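Local structure of acyl-coenzyme A oxidase (5K3I) at residues T152-G157 against L186-G191; L386-K391 against M438-Q443. The protein catalyses the FAD-dependent, oxygen-consuming desaturation of acyl-CoAs to (2E)-enoyl-CoAs, the first step of peroxisomal beta-oxidation, and binds ATP. The protein carries 1 engineered substitution. One frame throughout, in Å; residues are numbered along the deposited sequence.

Contact 1 of 2, residues T152-G157 against L186-G191. With FAD (flavin-adenine dinucleotide), chain I.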
# COMPACT_ATOMS: atom_id res chain seq x y z
N THR A 152 11.85 -5.90 -21.07
CA THR A 152 11.18 -4.60 -21.06
C THR A 152 12.07 -3.47 -21.59
O THR A 152 13.28 -3.45 -21.37
CB THR A 152 10.70 -4.29 -19.65
OG1 THR A 152 9.89 -5.37 -19.19
CG2 THR A 152 9.89 -2.99 -19.59
N GLU A 153 11.42 -2.52 -22.26
CA GLU A 153 12.04 -1.31 -22.74
C GLU A 153 11.31 -0.12 -22.14
O GLU A 153 10.22 -0.26 -21.58
CB GLU A 153 12.00 -1.25 -24.27
CG GLU A 153 12.56 -2.48 -24.93
CD GLU A 153 12.56 -2.38 -26.44
OE1 GLU A 153 11.77 -1.56 -26.97
OE2 GLU A 153 13.32 -3.13 -27.10
N MET A 154 11.90 1.07 -22.29
CA MET A 154 11.32 2.26 -21.68
C MET A 154 9.89 2.48 -22.18
O MET A 154 9.01 2.90 -21.42
CB MET A 154 12.18 3.49 -21.96
CG MET A 154 11.64 4.75 -21.30
SD MET A 154 12.31 6.28 -21.97
CE MET A 154 14.03 6.20 -21.51
N GLY A 155 9.65 2.19 -23.46
CA GLY A 155 8.36 2.41 -24.06
C GLY A 155 7.45 1.21 -24.22
O GLY A 155 6.31 1.37 -24.66
N HIS A 156 7.91 0.01 -23.86
CA HIS A 156 7.06 -1.18 -23.96
C HIS A 156 7.48 -2.21 -22.93
O HIS A 156 8.66 -2.55 -22.81
CB HIS A 156 7.14 -1.80 -25.36
CG HIS A 156 6.58 -0.94 -26.44
ND1 HIS A 156 7.31 0.05 -27.07
CD2 HIS A 156 5.35 -0.91 -27.01
CE1 HIS A 156 6.56 0.64 -27.98
NE2 HIS A 156 5.36 0.08 -27.96
N GLY A 157 6.49 -2.72 -22.21
CA GLY A 157 6.66 -3.83 -21.30
C GLY A 157 5.60 -4.89 -21.56
O GLY A 157 5.92 -6.08 -21.66
N LEU A 186 15.39 1.82 -25.48
CA LEU A 186 16.27 1.37 -24.41
C LEU A 186 15.63 0.27 -23.58
O LEU A 186 14.51 0.43 -23.08
CB LEU A 186 16.63 2.53 -23.48
CG LEU A 186 17.61 3.65 -23.85
CD1 LEU A 186 17.55 4.70 -22.76
CD2 LEU A 186 19.02 3.11 -23.98
N LYS A 187 16.35 -0.84 -23.41
CA LYS A 187 15.97 -1.80 -22.39
C LYS A 187 15.95 -1.09 -21.04
O LYS A 187 16.78 -0.23 -20.76
CB LYS A 187 16.94 -2.98 -22.36
CG LYS A 187 16.91 -3.80 -23.64
CD LYS A 187 15.55 -4.46 -23.79
CE LYS A 187 15.38 -5.07 -25.17
NZ LYS A 187 13.99 -5.55 -25.41
N TRP A 188 14.97 -1.44 -20.21
CA TRP A 188 14.64 -0.62 -19.05
C TRP A 188 13.82 -1.49 -18.11
O TRP A 188 12.83 -2.09 -18.54
CB TRP A 188 13.87 0.63 -19.48
CG TRP A 188 13.80 1.73 -18.47
CD1 TRP A 188 13.04 1.77 -17.35
CD2 TRP A 188 14.53 2.97 -18.51
NE1 TRP A 188 13.24 2.95 -16.68
CE2 TRP A 188 14.15 3.70 -17.37
CE3 TRP A 188 15.46 3.52 -19.38
CZ2 TRP A 188 14.67 4.95 -17.08
CZ3 TRP A 188 15.98 4.77 -19.09
CH2 TRP A 188 15.58 5.47 -17.95
N TRP A 189 14.30 -1.61 -16.86
CA TRP A 189 13.81 -2.42 -15.73
C TRP A 189 14.46 -3.78 -15.49
O TRP A 189 14.30 -4.30 -14.39
CB TRP A 189 12.29 -2.61 -15.78
CG TRP A 189 11.56 -1.43 -15.28
CD1 TRP A 189 10.84 -0.53 -16.01
CD2 TRP A 189 11.52 -0.98 -13.93
NE1 TRP A 189 10.33 0.45 -15.18
CE2 TRP A 189 10.74 0.19 -13.90
CE3 TRP A 189 12.06 -1.46 -12.74
CZ2 TRP A 189 10.50 0.89 -12.73
CZ3 TRP A 189 11.82 -0.77 -11.58
CH2 TRP A 189 11.04 0.39 -11.58
N PRO A 190 15.14 -4.43 -16.45
CA PRO A 190 15.81 -5.69 -16.11
C PRO A 190 16.66 -5.53 -14.85
O PRO A 190 17.52 -4.65 -14.76
CB PRO A 190 16.65 -5.97 -17.35
CG PRO A 190 15.86 -5.41 -18.43
CD PRO A 190 15.31 -4.14 -17.89
N GLY A 191 16.41 -6.40 -13.88
CA GLY A 191 17.09 -6.29 -12.61
C GLY A 191 18.55 -6.68 -12.75
O GLY A 191 18.91 -7.56 -13.53
PA FAD I . 2.12 -0.44 -19.12
O1A FAD I . 1.48 -1.43 -20.06
O2A FAD I . 2.93 0.56 -19.92
O5B FAD I . 0.92 0.31 -18.29
C5B FAD I . 0.02 -0.60 -17.70
C4B FAD I . -1.31 0.19 -17.57
O4B FAD I . -1.87 0.29 -18.74
C3B FAD I . -2.16 -0.72 -16.68
O3B FAD I . -2.92 0.05 -15.85
C2B FAD I . -3.02 -1.54 -17.65
O2B FAD I . -4.43 -1.47 -17.15
C1B FAD I . -2.97 -0.91 -18.78
N9A FAD I . -2.75 -1.70 -19.97
C8A FAD I . -1.61 -1.88 -20.66
N7A FAD I . -1.87 -2.68 -21.69
C5A FAD I . -3.20 -2.99 -21.65
C6A FAD I . -4.04 -3.76 -22.43
N6A FAD I . -3.94 -4.58 -23.61
N1A FAD I . -5.34 -3.87 -22.12
C2A FAD I . -5.84 -3.23 -21.04
N3A FAD I . -5.03 -2.48 -20.27
C4A FAD I . -3.73 -2.36 -20.58
N1 FAD I . 11.19 -6.22 -17.00
C2 FAD I . 12.21 -7.11 -17.58
O2 FAD I . 12.23 -7.28 -18.77
N3 FAD I . 13.16 -7.76 -16.65
C4 FAD I . 13.08 -7.51 -15.22
O4 FAD I . 13.82 -8.00 -14.48
C4X FAD I . 12.03 -6.59 -14.65
N5 FAD I . 11.93 -6.32 -13.23
C5X FAD I . 10.88 -5.41 -12.72
C6 FAD I . 10.81 -5.17 -11.34
C7 FAD I . 9.81 -4.31 -10.86
C7M FAD I . 10.00 -4.26 -9.33
C8 FAD I . 8.89 -3.69 -11.73
C8M FAD I . 7.82 -2.76 -11.19
C9 FAD I . 8.98 -3.94 -13.12
C9A FAD I . 9.98 -4.81 -13.60
N10 FAD I . 10.09 -5.09 -15.07
C10 FAD I . 11.12 -5.97 -15.56
C1' FAD I . 9.17 -4.48 -16.01
C2' FAD I . 7.82 -5.25 -16.01
O2' FAD I . 7.93 -6.45 -16.71
C3' FAD I . 6.83 -4.32 -16.70
O3' FAD I . 6.89 -3.12 -15.99
C4' FAD I . 5.46 -4.97 -16.58
O4' FAD I . 5.36 -5.96 -17.55
C5' FAD I . 4.35 -3.94 -16.82
O5' FAD I . 4.31 -3.62 -18.20
P FAD I . 4.44 -2.00 -18.51
O1P FAD I . 5.59 -1.42 -17.70
O2P FAD I . 4.68 -1.73 -19.96
O3P FAD I . 3.07 -1.23 -18.02

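Contact 2 of 2, residues L386-K391 against M438-Q443. With FAD (flavin-adenine dinucleotide), chain I.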
# COMPACT_ATOMS: atom_id res chain seq x y z
N LEU A 386 -4.33 -20.21 -15.72
CA LEU A 386 -4.34 -20.33 -14.26
C LEU A 386 -3.33 -19.38 -13.65
O LEU A 386 -3.64 -18.59 -12.75
CB LEU A 386 -3.98 -21.76 -13.88
CG LEU A 386 -3.78 -22.08 -12.40
CD1 LEU A 386 -5.10 -22.03 -11.65
CD2 LEU A 386 -3.06 -23.42 -12.21
N THR A 387 -2.10 -19.45 -14.16
CA THR A 387 -0.99 -18.62 -13.73
C THR A 387 -1.25 -17.13 -13.95
O THR A 387 -0.82 -16.30 -13.15
CB THR A 387 0.24 -19.13 -14.49
OG1 THR A 387 0.85 -20.22 -13.78
CG2 THR A 387 1.20 -18.09 -14.76
N SER A 388 -1.96 -16.77 -15.02
CA SER A 388 -2.27 -15.36 -15.28
C SER A 388 -3.16 -14.81 -14.17
O SER A 388 -2.89 -13.75 -13.59
CB SER A 388 -2.94 -15.21 -16.64
OG SER A 388 -2.01 -15.26 -17.71
N GLY A 389 -4.25 -15.52 -13.88
CA GLY A 389 -5.16 -15.09 -12.83
C GLY A 389 -4.53 -15.16 -11.45
O GLY A 389 -4.65 -14.22 -10.66
N LEU A 390 -3.87 -16.28 -11.15
CA LEU A 390 -3.35 -16.47 -9.80
C LEU A 390 -2.29 -15.44 -9.46
O LEU A 390 -2.28 -14.90 -8.36
CB LEU A 390 -2.75 -17.87 -9.63
CG LEU A 390 -3.61 -19.02 -9.09
CD1 LEU A 390 -2.76 -20.28 -9.00
CD2 LEU A 390 -4.18 -18.66 -7.74
N LYS A 391 -1.41 -15.13 -10.41
CA LYS A 391 -0.39 -14.14 -10.12
C LYS A 391 -1.04 -12.79 -9.83
O LYS A 391 -0.51 -12.01 -9.04
CB LYS A 391 0.62 -14.07 -11.28
CG LYS A 391 0.48 -12.90 -12.25
CD LYS A 391 1.12 -11.68 -11.64
CE LYS A 391 1.58 -10.71 -12.63
NZ LYS A 391 2.29 -9.64 -11.90
N MET A 438 -3.87 -6.07 -14.46
CA MET A 438 -5.03 -5.88 -15.32
C MET A 438 -4.88 -6.69 -16.60
O MET A 438 -5.85 -7.28 -17.09
CB MET A 438 -5.20 -4.40 -15.66
CG MET A 438 -5.54 -3.51 -14.49
SD MET A 438 -6.86 -4.24 -13.51
CE MET A 438 -7.90 -2.80 -13.32
N VAL A 439 -3.67 -6.75 -17.15
CA VAL A 439 -3.46 -7.44 -18.41
C VAL A 439 -3.51 -8.95 -18.21
O VAL A 439 -4.04 -9.68 -19.05
CB VAL A 439 -2.13 -6.99 -19.04
CG1 VAL A 439 -1.89 -7.72 -20.37
CG2 VAL A 439 -2.13 -5.49 -19.25
N MET A 440 -2.97 -9.44 -17.09
CA MET A 440 -2.97 -10.87 -16.85
C MET A 440 -4.36 -11.38 -16.51
O MET A 440 -4.69 -12.53 -16.83
CB MET A 440 -1.97 -11.22 -15.76
CG MET A 440 -0.54 -10.88 -16.13
SD MET A 440 0.01 -11.74 -17.62
CE MET A 440 0.03 -10.41 -18.83
N LEU A 441 -5.18 -10.56 -15.85
CA LEU A 441 -6.58 -10.94 -15.63
C LEU A 441 -7.36 -11.03 -16.94
O LEU A 441 -8.20 -11.92 -17.11
CB LEU A 441 -7.26 -9.95 -14.67
CG LEU A 441 -6.86 -10.03 -13.19
CD1 LEU A 441 -7.53 -8.94 -12.38
CD2 LEU A 441 -7.19 -11.40 -12.62
N LEU A 442 -7.08 -10.13 -17.89
CA LEU A 442 -7.73 -10.23 -19.20
C LEU A 442 -7.18 -11.38 -20.03
O LEU A 442 -7.91 -11.95 -20.85
CB LEU A 442 -7.60 -8.92 -19.98
CG LEU A 442 -8.36 -7.73 -19.40
CD1 LEU A 442 -7.90 -6.46 -20.08
CD2 LEU A 442 -9.84 -7.95 -19.61
N GLN A 443 -5.90 -11.73 -19.84
CA GLN A 443 -5.34 -12.92 -20.47
C GLN A 443 -6.11 -14.17 -20.06
O GLN A 443 -6.44 -15.02 -20.89
CB GLN A 443 -3.85 -13.07 -20.14
CG GLN A 443 -2.97 -13.75 -21.21
CD GLN A 443 -2.97 -13.07 -22.57
OE1 GLN A 443 -3.51 -11.98 -22.75
NE2 GLN A 443 -2.38 -13.74 -23.56
PA FAD I . 2.12 -0.44 -19.12
O1A FAD I . 1.48 -1.43 -20.06
O2A FAD I . 2.93 0.56 -19.92
O5B FAD I . 0.92 0.31 -18.29
C5B FAD I . 0.02 -0.60 -17.70
C4B FAD I . -1.31 0.19 -17.57
O4B FAD I . -1.87 0.29 -18.74
C3B FAD I . -2.16 -0.72 -16.68
O3B FAD I . -2.92 0.05 -15.85
C2B FAD I . -3.02 -1.54 -17.65
O2B FAD I . -4.43 -1.47 -17.15
C1B FAD I . -2.97 -0.91 -18.78
N9A FAD I . -2.75 -1.70 -19.97
C8A FAD I . -1.61 -1.88 -20.66
N7A FAD I . -1.87 -2.68 -21.69
C5A FAD I . -3.20 -2.99 -21.65
C6A FAD I . -4.04 -3.76 -22.43
N6A FAD I . -3.94 -4.58 -23.61
N1A FAD I . -5.34 -3.87 -22.12
C2A FAD I . -5.84 -3.23 -21.04
N3A FAD I . -5.03 -2.48 -20.27
C4A FAD I . -3.73 -2.36 -20.58
N1 FAD I . 11.19 -6.22 -17.00
C2 FAD I . 12.21 -7.11 -17.58
O2 FAD I . 12.23 -7.28 -18.77
N3 FAD I . 13.16 -7.76 -16.65
C4 FAD I . 13.08 -7.51 -15.22
O4 FAD I . 13.82 -8.00 -14.48
C4X FAD I . 12.03 -6.59 -14.65
N5 FAD I . 11.93 -6.32 -13.23
C5X FAD I . 10.88 -5.41 -12.72
C6 FAD I . 10.81 -5.17 -11.34
C7 FAD I . 9.81 -4.31 -10.86
C7M FAD I . 10.00 -4.26 -9.33
C8 FAD I . 8.89 -3.69 -11.73
C8M FAD I . 7.82 -2.76 -11.19
C9 FAD I . 8.98 -3.94 -13.12
C9A FAD I . 9.98 -4.81 -13.60
N10 FAD I . 10.09 -5.09 -15.07
C10 FAD I . 11.12 -5.97 -15.56
C1' FAD I . 9.17 -4.48 -16.01
C2' FAD I . 7.82 -5.25 -16.01
O2' FAD I . 7.93 -6.45 -16.71
C3' FAD I . 6.83 -4.32 -16.70
O3' FAD I . 6.89 -3.12 -15.99
C4' FAD I . 5.46 -4.97 -16.58
O4' FAD I . 5.36 -5.96 -17.55
C5' FAD I . 4.35 -3.94 -16.82
O5' FAD I . 4.31 -3.62 -18.20
P FAD I . 4.44 -2.00 -18.51
O1P FAD I . 5.59 -1.42 -17.70
O2P FAD I . 4.68 -1.73 -19.96
O3P FAD I . 3.07 -1.23 -18.02

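Contact 1 of 2, residues T152-G157 against L186-G191
T152-G157 and L186-G191 form the flavin-binding wall of the FAD pocket, pinned together by a single antiparallel bridge. E153 and K187 are its non-hydrogen-bonded pair. On one flank W188 N donates to T152 O (2.9 Å, 37° out of the carbonyl plane); on the other M154 N donates to L186 O at 2.8 Å, nearly in line with the carbonyl (C=O...N 171°). K187 NZ reaches E153 OE2 on its anti side (3.0 Å), while V203 O and Q151 O also take the ammonium and T165 shares the carboxylate oxygen. M154, with CG anti to its backbone N (chi1 -178°), runs beside W188 and bends back at the end, leaving CE 3.4 Å from W188 CZ3 and SD above the ring in a distant Met-aromatic contact. The flavin is read at both ends of its pyrimidine: T152 N meets FAD O2 and T152 OG1 meets FAD N1, each at 2.7 Å, and G191 N binds FAD O4 at 3.1 Å. W189 turns one face to the benzenoid ring. The bridge probably keeps T152 and G191 placed for these bonds, and donors to O2 and N1 would be expected to stabilise negative charge on the reduced flavin.

Contact 2 of 2, residues L386-K391 against M438-Q443
Helices 380-407 and 437-456 of the C-alpha1 helical domain pack roughly antiparallel at 386-391 and 438-443, their axes 7.6 Å apart at closest and their directions 143° from each other. The small S388 and G389 are consistent with so close an approach: S388 faces M440, and G389 offers bare backbone to L441, whose CD2 lies 4.2 Å from G389 CA. S388 and M440 exchange contacts in a reciprocal way, S388 CB resting on M440 O (3.2 Å) and M440 CB on S388 O (3.5 Å). The serine hydroxyl, beside its own backbone N (chi1 -78°), is hydrogen-bonded to H384 O one turn back in its helix; S388 OG lies 3.8 Å from Q443 CB, with CG about as close. M440 bends at chi2 and chi3, so its end turns away although SD stays 4.1 Å from S388 OG; the side chain also touches S392, an ATP-binding residue, and R295. Across M440 CG passes the aliphatic part of K391, CE at 4.1 Å, while K391 NZ is held by G430 O and Y433 O. V439, M438 and L442 meet FAD, V439 CG2 lying 3.6 Å from FAD C5A; M438 and L441 touch ATP. No hydrogen bond joins the segments: close van der Waals packing of side chains and backbone does, and helix 437-456 carries residues of both the FAD and the ATP pocket.

How the contacts relate
Contact 1 and contact 2 are both buried and touch the same FAD from different domains: T152 and W189-G191, just after strand 187-188, at the isoalloxazine; M438, V439 and L442 of helix 437-456 at the adenosine. Their centres are 21 Å apart and their nearest atoms about 8 Å apart. They share no secondary-structure element. The beta-domain contact relies on backbone hydrogen bonds and a salt bridge and borders the second subunit, whose R320 and H412 bind M154 O; the helical one has none across it and meets that subunit through M438 against R343. The side chain of A434, an engineered residue at the predicted proton-acceptor position, is about 9 Å from that of T152.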